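Long-range contacts in putative aminooxidase (Propionibacterium acnes, PDB 2BA9), which isomerises polyunsaturated fatty acids, producing conjugated linoleic acid, and carries a bound flavin-adenine dinucleotide: residues 43-48 against 368-373; 281-286 against 326-331. All coordinates share one frame; numbering follows the deposited sequence.

Contact 1: residues 43-48 against 368-373. With FAD (flavin-adenine dinucleotide), chain D.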
loop_
_atom_site.group_PDB
_atom_site.type_symbol
_atom_site.label_atom_id
_atom_site.label_comp_id
_atom_site.label_asym_id
_atom_site.label_seq_id
_atom_site.Cartn_x
_atom_site.Cartn_y
_atom_site.Cartn_z
ATOM N N GLY A 43 5.447 -3.458 -11.699
ATOM C CA GLY A 43 5.728 -3.391 -10.279
ATOM C C GLY A 43 4.933 -2.303 -9.582
ATOM O O GLY A 43 4.783 -2.325 -8.342
ATOM N N GLY A 44 4.418 -1.350 -10.368
ATOM C CA GLY A 44 3.717 -0.188 -9.812
ATOM C C GLY A 44 4.502 0.537 -8.722
ATOM O O GLY A 44 5.563 1.133 -8.987
ATOM N N LYS A 45 3.985 0.477 -7.494
ATOM C CA LYS A 45 4.574 1.206 -6.363
ATOM C C LYS A 45 5.653 0.390 -5.618
ATOM O O LYS A 45 6.236 0.853 -4.630
ATOM C CB LYS A 45 3.476 1.720 -5.417
ATOM C CG LYS A 45 2.564 2.757 -6.077
ATOM C CD LYS A 45 1.761 3.554 -5.060
ATOM C CE LYS A 45 0.595 2.740 -4.494
ATOM N NZ LYS A 45 -0.521 2.585 -5.474
ATOM N N CYS A 46 5.901 -0.822 -6.106
ATOM C CA CYS A 46 7.166 -1.512 -5.873
ATOM C C CYS A 46 8.095 -1.049 -6.982
ATOM O O CYS A 46 8.072 -1.598 -8.090
ATOM C CB CYS A 46 6.993 -3.016 -5.922
ATOM S SG CYS A 46 5.977 -3.651 -4.589
ATOM N N HIS A 47 8.894 -0.028 -6.675
ATOM C CA HIS A 47 9.636 0.716 -7.690
ATOM C C HIS A 47 11.038 0.973 -7.212
ATOM O O HIS A 47 11.252 1.793 -6.302
ATOM C CB HIS A 47 8.931 2.035 -7.974
ATOM C CG HIS A 47 9.334 2.672 -9.264
ATOM N ND1 HIS A 47 8.978 2.151 -10.488
ATOM C CD2 HIS A 47 10.057 3.786 -9.523
ATOM C CE1 HIS A 47 9.462 2.921 -11.446
ATOM N NE2 HIS A 47 10.113 3.924 -10.887
ATOM N N SER A 48 11.994 0.309 -7.858
ATOM C CA SER A 48 13.370 0.253 -7.384
ATOM C C SER A 48 14.384 0.661 -8.473
ATOM O O SER A 48 14.961 -0.198 -9.138
ATOM C CB SER A 48 13.668 -1.168 -6.894
ATOM O OG SER A 48 12.568 -1.693 -6.159
ATOM N N TRP A 368 2.941 9.794 -4.827
ATOM C CA TRP A 368 2.260 8.578 -5.254
ATOM C C TRP A 368 0.761 8.665 -4.989
ATOM O O TRP A 368 0.333 9.256 -3.999
ATOM C CB TRP A 368 2.784 7.398 -4.456
ATOM C CG TRP A 368 4.199 7.031 -4.654
ATOM C CD1 TRP A 368 5.228 7.257 -3.793
ATOM C CD2 TRP A 368 4.752 6.313 -5.763
ATOM N NE1 TRP A 368 6.384 6.727 -4.293
ATOM C CE2 TRP A 368 6.122 6.142 -5.503
ATOM C CE3 TRP A 368 4.218 5.794 -6.947
ATOM C CZ2 TRP A 368 6.973 5.469 -6.384
ATOM C CZ3 TRP A 368 5.067 5.129 -7.828
ATOM C CH2 TRP A 368 6.428 4.976 -7.540
ATOM N N TYR A 369 -0.029 8.061 -5.872
ATOM C CA TYR A 369 -1.433 7.776 -5.592
ATOM C C TYR A 369 -1.393 6.607 -4.624
ATOM O O TYR A 369 -0.987 5.481 -4.976
ATOM C CB TYR A 369 -2.191 7.405 -6.854
ATOM C CG TYR A 369 -3.615 6.971 -6.628
ATOM C CD1 TYR A 369 -4.665 7.885 -6.670
ATOM C CD2 TYR A 369 -3.925 5.630 -6.394
ATOM C CE1 TYR A 369 -5.994 7.467 -6.490
ATOM C CE2 TYR A 369 -5.236 5.214 -6.204
ATOM C CZ TYR A 369 -6.255 6.133 -6.245
ATOM O OH TYR A 369 -7.543 5.703 -6.056
ATOM N N TYR A 370 -1.799 6.893 -3.397
ATOM C CA TYR A 370 -1.500 6.026 -2.284
ATOM C C TYR A 370 -2.750 5.760 -1.477
ATOM O O TYR A 370 -3.632 6.618 -1.359
ATOM C CB TYR A 370 -0.441 6.685 -1.399
ATOM C CG TYR A 370 0.330 5.708 -0.537
ATOM C CD1 TYR A 370 1.216 4.809 -1.108
ATOM C CD2 TYR A 370 0.177 5.692 0.842
ATOM C CE1 TYR A 370 1.924 3.906 -0.330
ATOM C CE2 TYR A 370 0.888 4.790 1.634
ATOM C CZ TYR A 370 1.765 3.901 1.032
ATOM O OH TYR A 370 2.472 3.016 1.781
ATOM N N PHE A 371 -2.795 4.553 -0.932
ATOM C CA PHE A 371 -3.828 4.106 -0.012
ATOM C C PHE A 371 -5.239 4.566 -0.347
ATOM O O PHE A 371 -5.820 5.349 0.402
ATOM C CB PHE A 371 -3.459 4.506 1.432
ATOM C CG PHE A 371 -4.414 3.963 2.480
ATOM C CD1 PHE A 371 -4.948 2.673 2.375
ATOM C CD2 PHE A 371 -4.783 4.741 3.560
ATOM C CE1 PHE A 371 -5.806 2.159 3.345
ATOM C CE2 PHE A 371 -5.671 4.247 4.530
ATOM C CZ PHE A 371 -6.176 2.946 4.421
ATOM N N PRO A 372 -5.807 4.069 -1.464
ATOM C CA PRO A 372 -7.218 4.364 -1.666
ATOM C C PRO A 372 -8.036 3.707 -0.571
ATOM O O PRO A 372 -7.794 2.552 -0.208
ATOM C CB PRO A 372 -7.536 3.723 -3.026
ATOM C CG PRO A 372 -6.479 2.642 -3.186
ATOM C CD PRO A 372 -5.252 3.243 -2.553
ATOM N N HIS A 373 -8.998 4.444 -0.046
ATOM C CA HIS A 373 -9.871 3.935 0.990
ATOM C C HIS A 373 -11.141 4.790 1.048
ATOM O O HIS A 373 -11.279 5.759 0.294
ATOM C CB HIS A 373 -9.146 3.920 2.336
ATOM C CG HIS A 373 -8.740 5.267 2.833
ATOM N ND1 HIS A 373 -7.649 5.952 2.331
ATOM C CD2 HIS A 373 -9.243 6.038 3.823
ATOM C CE1 HIS A 373 -7.513 7.094 2.979
ATOM N NE2 HIS A 373 -8.468 7.174 3.888
HETATM P PA FAD D . 0.076 -0.238 -7.817
HETATM O O1A FAD D . 1.307 -0.752 -7.131
HETATM O O2A FAD D . -0.186 1.251 -7.721
HETATM O O5B FAD D . 0.185 -0.576 -9.379
HETATM C C5B FAD D . -0.906 -0.223 -10.197
HETATM C C4B FAD D . -0.537 -0.395 -11.655
HETATM O O4B FAD D . -1.659 -0.071 -12.451
HETATM C C3B FAD D . 0.628 0.510 -12.061
HETATM O O3B FAD D . 1.642 -0.256 -12.672
HETATM C C2B FAD D . -0.009 1.516 -12.991
HETATM O O2B FAD D . 0.908 2.061 -13.939
HETATM C C1B FAD D . -1.210 0.717 -13.529
HETATM N N9A FAD D . -2.250 1.633 -14.033
HETATM C C8A FAD D . -2.845 2.680 -13.361
HETATM N N7A FAD D . -3.734 3.286 -14.197
HETATM C C5A FAD D . -3.713 2.635 -15.393
HETATM C C6A FAD D . -4.398 2.827 -16.610
HETATM N N6A FAD D . -5.551 3.570 -16.617
HETATM N N1A FAD D . -4.159 1.945 -17.658
HETATM C C2A FAD D . -3.221 0.928 -17.545
HETATM N N3A FAD D . -2.550 0.753 -16.342
HETATM C C4A FAD D . -2.772 1.597 -15.296
HETATM N N1 FAD D . 3.718 -2.220 0.637
HETATM C C2 FAD D . 4.076 -3.185 1.557
HETATM O O2 FAD D . 3.557 -4.300 1.510
HETATM N N3 FAD D . 4.993 -2.885 2.544
HETATM C C4 FAD D . 5.575 -1.635 2.595
HETATM O O4 FAD D . 6.410 -1.405 3.484
HETATM C C4X FAD D . 5.225 -0.660 1.655
HETATM N N5 FAD D . 5.770 0.611 1.688
HETATM C C5X FAD D . 5.554 1.523 0.673
HETATM C C6 FAD D . 6.228 2.742 0.659
HETATM C C7 FAD D . 6.029 3.634 -0.392
HETATM C C7M FAD D . 6.786 4.932 -0.382
HETATM C C8 FAD D . 5.146 3.311 -1.419
HETATM C C8M FAD D . 4.894 4.238 -2.570
HETATM C C9 FAD D . 4.473 2.093 -1.393
HETATM C C9A FAD D . 4.659 1.189 -0.346
HETATM N N10 FAD D . 3.973 -0.038 -0.287
HETATM C C10 FAD D . 4.303 -0.978 0.662
HETATM C "C1'" FAD D . 2.675 -0.226 -0.999
HETATM C "C2'" FAD D . 2.818 -1.127 -2.219
HETATM O "O2'" FAD D . 3.919 -0.748 -3.037
HETATM C "C3'" FAD D . 1.510 -1.059 -2.991
HETATM O "O3'" FAD D . 0.421 -1.305 -2.098
HETATM C "C4'" FAD D . 1.506 -2.049 -4.145
HETATM O "O4'" FAD D . 2.406 -1.649 -5.171
HETATM C "C5'" FAD D . 0.081 -2.178 -4.664
HETATM O "O5'" FAD D . 0.078 -2.832 -5.902
HETATM P P FAD D . -1.160 -2.618 -6.926
HETATM O O1P FAD D . -0.913 -3.373 -8.218
HETATM O O2P FAD D . -2.404 -3.059 -6.237
HETATM O O3P FAD D . -1.197 -1.051 -7.269
#

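Contact 2: residues 281-286 against 326-331. With FAD (flavin-adenine dinucleotide), chain D.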
loop_
_atom_site.group_PDB
_atom_site.type_symbol
_atom_site.label_atom_id
_atom_site.label_comp_id
_atom_site.label_asym_id
_atom_site.label_seq_id
_atom_site.Cartn_x
_atom_site.Cartn_y
_atom_site.Cartn_z
ATOM N N TYR A 281 1.292 10.814 -0.930
ATOM C CA TYR A 281 2.508 10.386 -0.212
ATOM C C TYR A 281 3.758 10.644 -1.051
ATOM O O TYR A 281 3.921 10.057 -2.135
ATOM C CB TYR A 281 2.387 8.886 0.092
ATOM C CG TYR A 281 3.360 8.269 1.083
ATOM C CD1 TYR A 281 3.865 8.997 2.165
ATOM C CD2 TYR A 281 3.705 6.917 0.979
ATOM C CE1 TYR A 281 4.728 8.399 3.100
ATOM C CE2 TYR A 281 4.556 6.315 1.890
ATOM C CZ TYR A 281 5.073 7.060 2.957
ATOM O OH TYR A 281 5.900 6.458 3.891
ATOM N N MET A 282 4.633 11.529 -0.556
ATOM C CA MET A 282 5.765 12.023 -1.340
ATOM C C MET A 282 7.089 11.490 -0.836
ATOM O O MET A 282 7.429 11.599 0.342
ATOM C CB MET A 282 5.801 13.550 -1.353
ATOM C CG MET A 282 6.887 14.126 -2.243
ATOM S SD MET A 282 6.612 15.849 -2.702
ATOM C CE MET A 282 7.713 16.692 -1.576
ATOM N N VAL A 283 7.841 10.922 -1.763
ATOM C CA VAL A 283 9.158 10.377 -1.490
ATOM C C VAL A 283 10.158 11.234 -2.238
ATOM O O VAL A 283 9.933 11.600 -3.387
ATOM C CB VAL A 283 9.273 8.923 -1.966
ATOM C CG1 VAL A 283 10.649 8.334 -1.621
ATOM C CG2 VAL A 283 8.138 8.088 -1.377
ATOM N N ASP A 284 11.251 11.566 -1.560
ATOM C CA ASP A 284 12.366 12.254 -2.173
ATOM C C ASP A 284 13.600 11.413 -1.942
ATOM O O ASP A 284 13.886 11.039 -0.802
ATOM C CB ASP A 284 12.567 13.631 -1.545
ATOM C CG ASP A 284 11.520 14.617 -1.956
ATOM O OD1 ASP A 284 11.846 15.480 -2.792
ATOM O OD2 ASP A 284 10.389 14.555 -1.430
ATOM N N ALA A 285 14.316 11.117 -3.024
ATOM C CA ALA A 285 15.581 10.382 -2.962
ATOM C C ALA A 285 16.702 11.398 -2.872
ATOM O O ALA A 285 16.857 12.216 -3.772
ATOM C CB ALA A 285 15.760 9.458 -4.193
ATOM N N CYS A 286 17.464 11.336 -1.777
ATOM C CA CYS A 286 18.417 12.382 -1.395
ATOM C C CYS A 286 19.862 11.896 -1.318
ATOM O O CYS A 286 20.117 10.817 -0.830
ATOM C CB CYS A 286 18.035 12.960 -0.028
ATOM S SG CYS A 286 16.383 13.683 0.074
ATOM N N THR A 326 16.151 8.062 1.333
ATOM C CA THR A 326 14.835 8.525 0.910
ATOM C C THR A 326 14.084 9.089 2.124
ATOM O O THR A 326 14.243 8.607 3.256
ATOM C CB THR A 326 14.002 7.415 0.185
ATOM O OG1 THR A 326 14.007 6.207 0.952
ATOM C CG2 THR A 326 14.553 7.133 -1.216
ATOM N N THR A 327 13.284 10.120 1.869
ATOM C CA THR A 327 12.468 10.775 2.885
ATOM C C THR A 327 11.006 10.615 2.524
ATOM O O THR A 327 10.662 10.481 1.338
ATOM C CB THR A 327 12.771 12.293 2.993
ATOM O OG1 THR A 327 12.226 12.968 1.854
ATOM C CG2 THR A 327 14.275 12.564 3.095
ATOM N N TYR A 328 10.154 10.676 3.551
ATOM C CA TYR A 328 8.719 10.384 3.434
ATOM C C TYR A 328 7.887 11.420 4.182
ATOM O O TYR A 328 8.089 11.634 5.376
ATOM C CB TYR A 328 8.447 8.979 3.984
ATOM C CG TYR A 328 9.314 7.925 3.313
ATOM C CD1 TYR A 328 8.829 7.162 2.246
ATOM C CD2 TYR A 328 10.628 7.717 3.725
ATOM C CE1 TYR A 328 9.632 6.235 1.613
ATOM C CE2 TYR A 328 11.435 6.786 3.104
ATOM C CZ TYR A 328 10.928 6.041 2.048
ATOM O OH TYR A 328 11.733 5.121 1.433
ATOM N N LEU A 329 6.964 12.063 3.474
ATOM C CA LEU A 329 6.017 13.012 4.082
ATOM C C LEU A 329 4.653 12.852 3.436
ATOM O O LEU A 329 4.523 12.302 2.321
ATOM C CB LEU A 329 6.489 14.468 3.917
ATOM C CG LEU A 329 6.711 15.003 2.481
ATOM C CD1 LEU A 329 5.439 15.448 1.799
ATOM C CD2 LEU A 329 7.739 16.138 2.442
ATOM N N LEU A 330 3.633 13.349 4.124
ATOM C CA LEU A 330 2.267 13.297 3.610
ATOM C C LEU A 330 1.738 14.703 3.326
ATOM O O LEU A 330 1.976 15.638 4.099
ATOM C CB LEU A 330 1.338 12.595 4.598
ATOM C CG LEU A 330 1.137 11.099 4.407
ATOM C CD1 LEU A 330 0.379 10.580 5.615
ATOM C CD2 LEU A 330 0.407 10.809 3.099
ATOM N N ARG A 331 0.996 14.819 2.233
ATOM C CA ARG A 331 0.521 16.107 1.741
ATOM C C ARG A 331 -0.950 16.396 2.024
ATOM O O ARG A 331 -1.405 17.506 1.777
ATOM C CB ARG A 331 0.784 16.231 0.233
ATOM C CG ARG A 331 2.273 16.303 -0.087
ATOM C CD ARG A 331 2.590 16.425 -1.564
ATOM N NE ARG A 331 1.650 17.278 -2.278
ATOM C CZ ARG A 331 1.662 17.480 -3.588
ATOM N NH1 ARG A 331 2.601 16.929 -4.347
ATOM N NH2 ARG A 331 0.739 18.266 -4.140
HETATM P PA FAD D . 0.076 -0.238 -7.817
HETATM O O1A FAD D . 1.307 -0.752 -7.131
HETATM O O2A FAD D . -0.186 1.251 -7.721
HETATM O O5B FAD D . 0.185 -0.576 -9.379
HETATM C C5B FAD D . -0.906 -0.223 -10.197
HETATM C C4B FAD D . -0.537 -0.395 -11.655
HETATM O O4B FAD D . -1.659 -0.071 -12.451
HETATM C C3B FAD D . 0.628 0.510 -12.061
HETATM O O3B FAD D . 1.642 -0.256 -12.672
HETATM C C2B FAD D . -0.009 1.516 -12.991
HETATM O O2B FAD D . 0.908 2.061 -13.939
HETATM C C1B FAD D . -1.210 0.717 -13.529
HETATM N N9A FAD D . -2.250 1.633 -14.033
HETATM C C8A FAD D . -2.845 2.680 -13.361
HETATM N N7A FAD D . -3.734 3.286 -14.197
HETATM C C5A FAD D . -3.713 2.635 -15.393
HETATM C C6A FAD D . -4.398 2.827 -16.610
HETATM N N6A FAD D . -5.551 3.570 -16.617
HETATM N N1A FAD D . -4.159 1.945 -17.658
HETATM C C2A FAD D . -3.221 0.928 -17.545
HETATM N N3A FAD D . -2.550 0.753 -16.342
HETATM C C4A FAD D . -2.772 1.597 -15.296
HETATM N N1 FAD D . 3.718 -2.220 0.637
HETATM C C2 FAD D . 4.076 -3.185 1.557
HETATM O O2 FAD D . 3.557 -4.300 1.510
HETATM N N3 FAD D . 4.993 -2.885 2.544
HETATM C C4 FAD D . 5.575 -1.635 2.595
HETATM O O4 FAD D . 6.410 -1.405 3.484
HETATM C C4X FAD D . 5.225 -0.660 1.655
HETATM N N5 FAD D . 5.770 0.611 1.688
HETATM C C5X FAD D . 5.554 1.523 0.673
HETATM C C6 FAD D . 6.228 2.742 0.659
HETATM C C7 FAD D . 6.029 3.634 -0.392
HETATM C C7M FAD D . 6.786 4.932 -0.382
HETATM C C8 FAD D . 5.146 3.311 -1.419
HETATM C C8M FAD D . 4.894 4.238 -2.570
HETATM C C9 FAD D . 4.473 2.093 -1.393
HETATM C C9A FAD D . 4.659 1.189 -0.346
HETATM N N10 FAD D . 3.973 -0.038 -0.287
HETATM C C10 FAD D . 4.303 -0.978 0.662
HETATM C "C1'" FAD D . 2.675 -0.226 -0.999
HETATM C "C2'" FAD D . 2.818 -1.127 -2.219
HETATM O "O2'" FAD D . 3.919 -0.748 -3.037
HETATM C "C3'" FAD D . 1.510 -1.059 -2.991
HETATM O "O3'" FAD D . 0.421 -1.305 -2.098
HETATM C "C4'" FAD D . 1.506 -2.049 -4.145
HETATM O "O4'" FAD D . 2.406 -1.649 -5.171
HETATM C "C5'" FAD D . 0.081 -2.178 -4.664
HETATM O "O5'" FAD D . 0.078 -2.832 -5.902
HETATM P P FAD D . -1.160 -2.618 -6.926
HETATM O O1P FAD D . -0.913 -3.373 -8.218
HETATM O O2P FAD D . -2.404 -3.059 -6.237
HETATM O O3P FAD D . -1.197 -1.051 -7.269
HETATM O O HOH W 1 9.736 13.335 1.023
#

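Contact 1: residues 43-48 against 368-373
K45 runs past the indole of W368 and ends with its ammonium between the FAD pyrophosphate and the strand backbone of Y369. At the root of the side chain, CB sits beside the ribityl hydroxyls O2' and O4' of the cofactor. CG, placed next to the backbone N and opposite the carbonyl carbon (chi1 -65°), rests 3.6 Å from W368 CE3. CD lies between that ring and the carbonyl of Y369, and CE goes on to approach the Y370 ring, with Y370 CD1 at 4.0 Å. Two bends, at chi3 and chi4, then turn NZ back to the phosphate, where it donates to FAD O2A at 2.6 Å. A second bond from K45 NZ reaches Y369 O at 3.0 Å, nearly in line with the carbonyl, and E401 adds a salt bridge to the same nitrogen. Phosphate and carboxylate together would be expected to favour the protonated amine.

The loop that delivers this lysine follows strand 33-36 of the Rossmann-like, FAD-binding part of the amine oxidoreductase fold. A type II' turn from G43 to C46, closed by C46 N to G43 O, presents the amide of K45 to FAD O1A (3.0 Å, 165°), while the CA of G44 lies close to the adenosine ribose. The lysine thus holds both non-bridging oxygens of one phosphate, one through its backbone and one through its tip.

W368 takes the isoalloxazine methyl C8M over one face, 3.3 Å from W368 CD1, and its NE1 is bonded to M58 O. The far edge of the indole points to the H47 imidazole in an offset edge-to-face pair, planes at 73°. Y370, anchored through its hydroxyl to F168 O, turns an edge to the flavin, CE1 lying 3.3 Å from FAD C9.

Contact 2: residues 281-286 against 326-331
Y281 and Y328 meet beside the flavin with their ring planes inclined at 38°, neither stacked nor edge-to-face. The nearest approach is Y281 OH to Y328 CD1, 3.4 Å, but that hydroxyl is bonded to A167 O. The carbonyl oxygen L329 O lies at the edge of the Y281 ring, near its plane, and L330 CD2 touches the same ring obliquely. Y281 CE2 is 3.5 Å from the flavin methyl C7M. Y328 presents its own edge to that methyl, 3.7 Å from Y328 CE1, and its hydroxyl shares a 2.6 Å hydrogen bond with T326 OG1. V283 also touches this methyl: CG2, set beside its backbone N with CG1 opposite that nitrogen (chi1 -178°), is 3.6 Å from FAD C7M.

The backbones carrying these rings pair antiparallel. M282 with L329 and D284 with T327 are the hydrogen-bonded pairs, M282 N to L329 O measuring 3.0 Å at 170°. Between them V283 and Y328 form a non-hydrogen-bonded pair.

M282, D284, T327 and L329 lie on the sheet face turned from the flavin. There M282 and L329 run side by side, M282 CB 3.7 Å from L329 CD1, while a water within hydrogen-bonding distance of M282 O, D284 OD2 and T327 OG1 links 281-286 to 326-331, the sharing of its protons being unsettled.

Helix 341-355 packs over the face of M282, T327 and L329, touching them through C344 and V348. Within the mixed sheet, strand 359-373 flanks 277-288 and strand 310-315 flanks 325-330, so the pair occupies interior positions.

From the N terminus, the chain passes through the early parallel-sheet strands to the loop at 43-48, which contact 1 joins to strand 359-373 some 320 residues later. Contact 2 is nested within that long loop and closes a much shorter one of about 40 residues, between neighbouring strands of the mixed sheet. The two meet where strands 277-288 and 359-373 run next to each other: W368 N lies 2.9 Å from Y281 O, a probable hydrogen bond, and Y370 packs on Y281. Contact 1 thereby ties the dinucleotide-binding region to an edge strand of the mixed sheet, 359-373, contact 2 pairs two interior strands, 277-288 and 325-330, and both border FAD.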